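Local coordinates for TTHB210-like domain-containing protein (Thermus thermophilus, PDB 3VG8) that is of unknown function but assembles into a novel homodecamer and is controlled by the sigma-E/anti-sigma-E regulatory system, at residues Ala10-Tyr22 and Val104-Tyr116. The protein carries 1 engineered substitution. Sequence-based numbering, arbitrary orientation.
Sequences ALPNFIPGLGTLY and VDQERKVLEGEPY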
ATOM      1  N   ALA F  10     -34.820  -5.900  24.703  1.00 47.86           N
ATOM      2  CA  ALA F  10     -35.553  -4.708  24.284  1.00 49.75           C
ATOM      3  C   ALA F  10     -35.256  -4.240  22.853  1.00 52.37           C
ATOM      4  O   ALA F  10     -36.002  -3.439  22.286  1.00 52.93           O
ATOM      5  CB  ALA F  10     -35.285  -3.575  25.256  1.00 45.98           C
ATOM      6  N   LEU F  11     -34.167  -4.727  22.273  1.00 53.48           N
ATOM      7  CA  LEU F  11     -33.797  -4.330  20.916  1.00 52.11           C
ATOM      8  C   LEU F  11     -34.580  -5.082  19.838  1.00 47.25           C
ATOM      9  O   LEU F  11     -34.790  -6.290  19.941  1.00 51.08           O
ATOM     10  CB  LEU F  11     -32.301  -4.550  20.704  1.00 45.14           C
ATOM     11  CG  LEU F  11     -31.405  -3.630  21.525  1.00 46.39           C
ATOM     12  CD1 LEU F  11     -30.038  -4.256  21.673  1.00 36.10           C
ATOM     13  CD2 LEU F  11     -31.341  -2.258  20.860  1.00 35.43           C
ATOM     14  N   PRO F  12     -35.015  -4.369  18.785  1.00 45.62           N
ATOM     15  CA  PRO F  12     -35.772  -4.995  17.698  1.00 46.07           C
ATOM     16  C   PRO F  12     -34.965  -6.107  17.059  1.00 46.29           C
ATOM     17  O   PRO F  12     -33.744  -6.138  17.171  1.00 46.00           O
ATOM     18  CB  PRO F  12     -36.029  -3.837  16.736  1.00 48.33           C
ATOM     19  CG  PRO F  12     -34.852  -2.941  16.967  1.00 47.51           C
ATOM     20  CD  PRO F  12     -34.727  -2.959  18.475  1.00 45.09           C
ATOM     21  N   ASN F  13     -35.654  -7.026  16.394  1.00 49.17           N
ATOM     22  CA  ASN F  13     -34.991  -8.144  15.742  1.00 49.64           C
ATOM     23  C   ASN F  13     -34.090  -7.600  14.632  1.00 47.09           C
ATOM     24  O   ASN F  13     -34.531  -6.814  13.799  1.00 49.34           O
ATOM     25  CB  ASN F  13     -36.039  -9.088  15.144  1.00 57.13           C
ATOM     26  CG  ASN F  13     -35.684 -10.553  15.331  1.00 69.27           C
ATOM     27  OD1 ASN F  13     -35.563 -11.038  16.462  1.00 74.40           O
ATOM     28  ND2 ASN F  13     -35.521 -11.270  14.223  1.00 74.87           N
ATOM     29  N   PHE F  14     -32.831  -8.017  14.626  1.00 38.84           N
ATOM     30  CA  PHE F  14     -31.898  -7.564  13.607  1.00 34.89           C
ATOM     31  C   PHE F  14     -31.208  -8.787  13.026  1.00 34.38           C
ATOM     32  O   PHE F  14     -30.614  -9.578  13.761  1.00 37.93           O
ATOM     33  CB  PHE F  14     -30.866  -6.605  14.223  1.00 31.24           C
ATOM     34  CG  PHE F  14     -29.795  -6.136  13.252  1.00 34.32           C
ATOM     35  CD1 PHE F  14     -29.969  -4.970  12.507  1.00 25.40           C
ATOM     36  CD2 PHE F  14     -28.593  -6.838  13.125  1.00 22.11           C
ATOM     37  CE1 PHE F  14     -28.963  -4.508  11.669  1.00 23.93           C
ATOM     38  CE2 PHE F  14     -27.582  -6.376  12.287  1.00 29.61           C
ATOM     39  CZ  PHE F  14     -27.768  -5.207  11.558  1.00 26.92           C
ATOM     40  N   ILE F  15     -31.288  -8.956  11.709  1.00 29.79           N
ATOM     41  CA  ILE F  15     -30.638 -10.101  11.080  1.00 30.28           C
ATOM     42  C   ILE F  15     -29.414  -9.660  10.299  1.00 29.86           C
ATOM     43  O   ILE F  15     -29.489  -8.805   9.406  1.00 26.16           O
ATOM     44  CB  ILE F  15     -31.609 -10.879  10.144  1.00 34.79           C
ATOM     45  CG1 ILE F  15     -32.735 -11.501  10.967  1.00 33.28           C
ATOM     46  CG2 ILE F  15     -30.869 -11.971   9.380  1.00 27.56           C
ATOM     47  CD1 ILE F  15     -33.749 -10.514  11.417  1.00 42.69           C
ATOM     48  N   PRO F  16     -28.255 -10.238  10.639  1.00 28.54           N
ATOM     49  CA  PRO F  16     -26.986  -9.931   9.995  1.00 27.04           C
ATOM     50  C   PRO F  16     -27.117 -10.105   8.489  1.00 31.22           C
ATOM     51  O   PRO F  16     -27.493 -11.174   8.014  1.00 31.96           O
ATOM     52  CB  PRO F  16     -26.033 -10.943  10.638  1.00 27.53           C
ATOM     53  CG  PRO F  16     -26.582 -11.052  12.020  1.00 26.27           C
ATOM     54  CD  PRO F  16     -28.063 -11.204  11.732  1.00 28.67           C
ATOM     55  N   GLY F  17     -26.817  -9.047   7.747  1.00 31.04           N
ATOM     56  CA  GLY F  17     -26.920  -9.113   6.308  1.00 33.25           C
ATOM     57  C   GLY F  17     -28.260  -8.626   5.778  1.00 32.18           C
ATOM     58  O   GLY F  17     -28.381  -8.381   4.586  1.00 39.75           O
ATOM     59  N   LEU F  18     -29.262  -8.495   6.646  1.00 29.77           N
ATOM     60  CA  LEU F  18     -30.601  -8.017   6.239  1.00 27.76           C
ATOM     61  C   LEU F  18     -31.039  -6.753   6.981  1.00 29.47           C
ATOM     62  O   LEU F  18     -31.695  -5.886   6.413  1.00 31.82           O
ATOM     63  CB  LEU F  18     -31.659  -9.080   6.498  1.00 32.10           C
ATOM     64  CG  LEU F  18     -31.588 -10.385   5.697  1.00 38.13           C
ATOM     65  CD1 LEU F  18     -32.657 -11.323   6.229  1.00 35.46           C
ATOM     66  CD2 LEU F  18     -31.792 -10.118   4.203  1.00 40.55           C
ATOM     67  N   GLY F  19     -30.675  -6.670   8.258  1.00 27.77           N
ATOM     68  CA  GLY F  19     -31.046  -5.536   9.091  1.00 33.85           C
ATOM     69  C   GLY F  19     -32.395  -5.786   9.747  1.00 33.90           C
ATOM     70  O   GLY F  19     -32.848  -6.931   9.848  1.00 29.59           O
ATOM     71  N   THR F  20     -33.033  -4.719  10.208  1.00 31.09           N
ATOM     72  CA  THR F  20     -34.354  -4.833  10.816  1.00 34.26           C
ATOM     73  C   THR F  20     -35.315  -4.518   9.682  1.00 33.13           C
ATOM     74  O   THR F  20     -35.309  -3.408   9.147  1.00 30.48           O
ATOM     75  CB  THR F  20     -34.535  -3.821  11.948  1.00 30.97           C
ATOM     76  OG1 THR F  20     -33.537  -4.062  12.943  1.00 27.16           O
ATOM     77  CG2 THR F  20     -35.923  -3.951  12.568  1.00 33.55           C
ATOM     78  N   LEU F  21     -36.126  -5.506   9.323  1.00 30.39           N
ATOM     79  CA  LEU F  21     -37.062  -5.392   8.202  1.00 34.85           C
ATOM     80  C   LEU F  21     -38.501  -5.056   8.522  1.00 33.72           C
ATOM     81  O   LEU F  21     -39.079  -5.549   9.489  1.00 33.32           O
ATOM     82  CB  LEU F  21     -37.078  -6.694   7.404  1.00 36.20           C
ATOM     83  CG  LEU F  21     -35.821  -7.059   6.625  1.00 36.91           C
ATOM     84  CD1 LEU F  21     -35.993  -8.459   6.027  1.00 40.26           C
ATOM     85  CD2 LEU F  21     -35.588  -6.025   5.535  1.00 30.82           C
ATOM     86  N   TYR F  22     -39.083  -4.241   7.659  1.00 31.43           N
ATOM     87  CA  TYR F  22     -40.465  -3.849   7.797  1.00 36.54           C
ATOM     88  C   TYR F  22     -41.075  -3.678   6.423  1.00 38.43           C
ATOM     89  O   TYR F  22     -40.412  -3.258   5.479  1.00 38.36           O
ATOM     90  CB  TYR F  22     -40.572  -2.556   8.619  1.00 43.16           C
ATOM     91  CG  TYR F  22     -40.350  -2.816  10.099  1.00 60.19           C
ATOM     92  CD1 TYR F  22     -41.023  -3.863  10.742  1.00 68.52           C
ATOM     93  CD2 TYR F  22     -39.437  -2.066  10.848  1.00 61.60           C
ATOM     94  CE1 TYR F  22     -40.793  -4.167  12.087  1.00 70.24           C
ATOM     95  CE2 TYR F  22     -39.199  -2.360  12.201  1.00 66.74           C
ATOM     96  CZ  TYR F  22     -39.884  -3.417  12.807  1.00 70.30           C
ATOM     97  OH  TYR F  22     -39.665  -3.745  14.125  1.00 73.01           O
ATOM     98  N   VAL F 104     -21.900   1.175  -0.826  1.00 29.12           N
ATOM     99  CA  VAL F 104     -21.942  -0.278  -0.742  1.00 26.50           C
ATOM    100  C   VAL F 104     -21.127  -0.795   0.435  1.00 29.07           C
ATOM    101  O   VAL F 104     -21.508  -1.776   1.064  1.00 31.79           O
ATOM    102  CB  VAL F 104     -21.486  -0.940  -2.077  1.00 23.03           C
ATOM    103  CG1 VAL F 104     -20.033  -0.559  -2.408  1.00 27.08           C
ATOM    104  CG2 VAL F 104     -21.643  -2.448  -1.981  1.00 24.05           C
ATOM    105  N   ASP F 105     -20.029  -0.124   0.768  1.00 32.68           N
ATOM    106  CA  ASP F 105     -19.231  -0.572   1.908  1.00 32.25           C
ATOM    107  C   ASP F 105     -19.963  -0.282   3.223  1.00 29.01           C
ATOM    108  O   ASP F 105     -19.950  -1.107   4.143  1.00 35.22           O
ATOM    109  CB  ASP F 105     -17.842   0.085   1.915  1.00 34.85           C
ATOM    110  CG  ASP F 105     -16.971  -0.372   0.756  1.00 42.96           C
ATOM    111  OD1 ASP F 105     -16.922  -1.587   0.459  1.00 40.59           O
ATOM    112  OD2 ASP F 105     -16.319   0.492   0.137  1.00 53.26           O
ATOM    113  N   GLN F 106     -20.584   0.890   3.318  1.00 24.62           N
ATOM    114  CA  GLN F 106     -21.344   1.249   4.514  1.00 26.55           C
ATOM    115  C   GLN F 106     -22.515   0.275   4.699  1.00 28.44           C
ATOM    116  O   GLN F 106     -22.851  -0.090   5.814  1.00 24.49           O
ATOM    117  CB  GLN F 106     -21.916   2.669   4.404  1.00 30.95           C
ATOM    118  CG  GLN F 106     -21.044   3.767   4.991  1.00 38.71           C
ATOM    119  CD  GLN F 106     -20.655   3.504   6.441  1.00 39.14           C
ATOM    120  OE1 GLN F 106     -21.512   3.386   7.324  1.00 37.56           O
ATOM    121  NE2 GLN F 106     -19.354   3.414   6.693  1.00 50.32           N
ATOM    122  N   GLU F 107     -23.139  -0.122   3.593  1.00 25.05           N
ATOM    123  CA  GLU F 107     -24.274  -1.037   3.653  1.00 29.54           C
ATOM    124  C   GLU F 107     -23.842  -2.347   4.294  1.00 29.18           C
ATOM    125  O   GLU F 107     -24.493  -2.839   5.217  1.00 31.37           O
ATOM    126  CB  GLU F 107     -24.825  -1.284   2.238  1.00 29.29           C
ATOM    127  CG  GLU F 107     -26.059  -2.168   2.148  1.00 35.26           C
ATOM    128  CD  GLU F 107     -25.710  -3.648   2.036  1.00 38.99           C
ATOM    129  OE1 GLU F 107     -24.661  -3.973   1.442  1.00 28.78           O
ATOM    130  OE2 GLU F 107     -26.489  -4.485   2.526  1.00 35.42           O
ATOM    131  N   ARG F 108     -22.733  -2.904   3.816  1.00 27.06           N
ATOM    132  CA  ARG F 108     -22.239  -4.161   4.368  1.00 26.14           C
ATOM    133  C   ARG F 108     -21.819  -3.986   5.830  1.00 24.76           C
ATOM    134  O   ARG F 108     -21.997  -4.883   6.638  1.00 23.79           O
ATOM    135  CB  ARG F 108     -21.067  -4.685   3.521  1.00 28.53           C
ATOM    136  CG  ARG F 108     -21.500  -5.283   2.163  1.00 26.22           C
ATOM    137  CD  ARG F 108     -22.220  -6.634   2.343  1.00 28.26           C
ATOM    138  NE  ARG F 108     -23.653  -6.481   2.548  1.00 19.69           N
ATOM    139  CZ  ARG F 108     -24.510  -7.486   2.704  1.00 31.69           C
ATOM    140  NH1 ARG F 108     -24.083  -8.747   2.683  1.00 21.21           N
ATOM    141  NH2 ARG F 108     -25.809  -7.221   2.882  1.00 27.54           N
ATOM    142  N   LYS F 109     -21.297  -2.817   6.175  1.00 27.19           N
ATOM    143  CA  LYS F 109     -20.896  -2.573   7.551  1.00 29.15           C
ATOM    144  C   LYS F 109     -22.075  -2.417   8.503  1.00 30.39           C
ATOM    145  O   LYS F 109     -22.139  -3.099   9.525  1.00 29.79           O
ATOM    146  CB  LYS F 109     -20.021  -1.323   7.651  1.00 33.13           C
ATOM    147  CG  LYS F 109     -19.705  -0.911   9.095  1.00 41.64           C
ATOM    148  CD  LYS F 109     -18.904   0.395   9.159  1.00 47.72           C
ATOM    149  CE  LYS F 109     -18.509   0.743  10.592  1.00 54.30           C
ATOM    150  NZ  LYS F 109     -17.930   2.115  10.701  1.00 54.18           N
ATOM    151  N   VAL F 110     -23.022  -1.541   8.177  1.00 28.56           N
ATOM    152  CA  VAL F 110     -24.136  -1.337   9.094  1.00 27.90           C
ATOM    153  C   VAL F 110     -25.160  -2.459   9.138  1.00 27.94           C
ATOM    154  O   VAL F 110     -25.909  -2.579  10.109  1.00 33.44           O
ATOM    155  CB  VAL F 110     -24.826   0.043   8.863  1.00 33.96           C
ATOM    156  CG1 VAL F 110     -23.747   1.164   8.949  1.00 24.38           C
ATOM    157  CG2 VAL F 110     -25.565   0.078   7.520  1.00 19.67           C
ATOM    158  N   LEU F 111     -25.189  -3.310   8.117  1.00 26.59           N
ATOM    159  CA  LEU F 111     -26.128  -4.428   8.160  1.00 20.79           C
ATOM    160  C   LEU F 111     -25.380  -5.689   8.587  1.00 24.26           C
ATOM    161  O   LEU F 111     -25.968  -6.760   8.686  1.00 23.45           O
ATOM    162  CB  LEU F 111     -26.821  -4.632   6.804  1.00 27.01           C
ATOM    163  CG  LEU F 111     -27.728  -3.462   6.397  1.00 28.09           C
ATOM    164  CD1 LEU F 111     -28.441  -3.787   5.093  1.00 26.31           C
ATOM    165  CD2 LEU F 111     -28.735  -3.191   7.497  1.00 20.15           C
ATOM    166  N   GLU F 112     -24.082  -5.539   8.852  1.00 28.77           N
ATOM    167  CA  GLU F 112     -23.219  -6.634   9.312  1.00 28.61           C
ATOM    168  C   GLU F 112     -23.352  -7.885   8.440  1.00 32.59           C
ATOM    169  O   GLU F 112     -23.596  -8.985   8.936  1.00 32.19           O
ATOM    170  CB  GLU F 112     -23.564  -6.992  10.766  1.00 24.98           C
ATOM    171  CG  GLU F 112     -23.262  -5.917  11.824  1.00 31.05           C
ATOM    172  CD  GLU F 112     -23.839  -6.292  13.188  1.00 37.99           C
ATOM    173  OE1 GLU F 112     -23.829  -7.499  13.515  1.00 37.33           O
ATOM    174  OE2 GLU F 112     -24.299  -5.397  13.935  1.00 34.81           O
ATOM    175  N   GLY F 113     -23.200  -7.722   7.134  1.00 32.02           N
ATOM    176  CA  GLY F 113     -23.338  -8.873   6.275  1.00 34.79           C
ATOM    177  C   GLY F 113     -22.015  -9.225   5.650  1.00 32.14           C
ATOM    178  O   GLY F 113     -21.081  -8.430   5.664  1.00 33.05           O
ATOM    179  N   GLU F 114     -21.924 -10.428   5.115  1.00 29.62           N
ATOM    180  CA  GLU F 114     -20.711 -10.839   4.446  1.00 30.13           C
ATOM    181  C   GLU F 114     -20.467  -9.912   3.266  1.00 35.11           C
ATOM    182  O   GLU F 114     -21.406  -9.465   2.594  1.00 32.68           O
ATOM    183  CB  GLU F 114     -20.841 -12.273   3.937  1.00 30.35           C
ATOM    184  CG  GLU F 114     -20.876 -13.275   5.042  1.00 28.51           C
ATOM    185  CD  GLU F 114     -19.642 -13.175   5.920  1.00 40.69           C
ATOM    186  OE1 GLU F 114     -19.691 -13.688   7.048  1.00 34.60           O
ATOM    187  OE2 GLU F 114     -18.620 -12.591   5.481  1.00 38.49           O
ATOM    188  N   PRO F 115     -19.194  -9.603   3.002  1.00 36.89           N
ATOM    189  CA  PRO F 115     -18.833  -8.727   1.891  1.00 35.68           C
ATOM    190  C   PRO F 115     -19.228  -9.367   0.564  1.00 33.57           C
ATOM    191  O   PRO F 115     -19.203 -10.588   0.434  1.00 29.46           O
ATOM    192  CB  PRO F 115     -17.327  -8.565   2.059  1.00 45.64           C
ATOM    193  CG  PRO F 115     -16.915  -9.850   2.737  1.00 47.60           C
ATOM    194  CD  PRO F 115     -18.002 -10.046   3.745  1.00 44.41           C
ATOM    195  N   TYR F 116     -19.634  -8.542  -0.398  1.00 32.36           N
ATOM    196  CA  TYR F 116     -20.044  -9.030  -1.712  1.00 40.01           C
ATOM    197  C   TYR F 116     -18.883  -9.663  -2.469  1.00 43.30           C
ATOM    198  O   TYR F 116     -19.132 -10.654  -3.186  1.00 43.53           O
ATOM    199  CB  TYR F 116     -20.649  -7.895  -2.546  1.00 36.00           C
ATOM    200  CG  TYR F 116     -21.953  -7.381  -1.993  1.00 38.35           C
ATOM    201  CD1 TYR F 116     -23.071  -8.210  -1.903  1.00 30.46           C
ATOM    202  CD2 TYR F 116     -22.067  -6.074  -1.534  1.00 29.47           C
ATOM    203  CE1 TYR F 116     -24.270  -7.743  -1.367  1.00 36.11           C
ATOM    204  CE2 TYR F 116     -23.269  -5.597  -0.990  1.00 27.53           C
ATOM    205  CZ  TYR F 116     -24.357  -6.430  -0.906  1.00 32.23           C
ATOM    206  OH  TYR F 116     -25.524  -5.977  -0.327  1.00 30.37           O
ATOM    207  OXT TYR F 116     -17.748  -9.151  -2.343  1.00 46.55           O
TER
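G17 and L111 join a tight turn to the C-terminal end of a helix in a buried backbone-to-backbone contact, where the loop leading into strand 20-23 meets the end of helix 104-110. It illustrates how two glycines can serve one junction for different reasons. The nearly straight bond from G17 N to L111 O spans 2.6 Å. Beside it, G17 CA lies 3.6 Å from G113 CA, an approach that a side chain on G113 would obstruct, whereas at G17 the backbone itself, with phi 94°, would jam a CB against P16 O. The turn is secured because I15 O accepts from both L18 N and G19 N, the latter two residues forming a classic beta bulge against I15. On the helical side, E112 has positive phi in a Schellman motif, with E112 N bonded to K109 O and G113 N to R108 O.

Side chains close in around this junction. L111 CD2 rests 3.7 Å from G19 CA and 4.4 Å from F14 CE1. F14, its CG anti to the backbone N (chi1 177°), presents its ring edge to the last helical turn, CZ 3.5 Å from V110 O. The E112 carboxylate crosses near F14 CE2, its plane 44° from the ring, and forms a salt bridge with R38.

R108 bends at chi2 and chi3 to grip E107 side-on through NE and NH2, while NH1 donates to E114 O at 2.8 Å and forms a salt bridge with D24 of the second subunit; its bond from NH2 to G17 O is weak. With an alanine in place of R108 the guanidinium is gone, and the C-terminal tail, no longer tied at E114 O, would probably be freer to shift, with D24 short of a salt-bridge partner.

Beneath the helix, E107, V110 and L111 pack on V43 of strand 42-50, whereas strand 20-23 pairs with strand 33-36 and, through Y22, continues the antiparallel sheet into the second subunit.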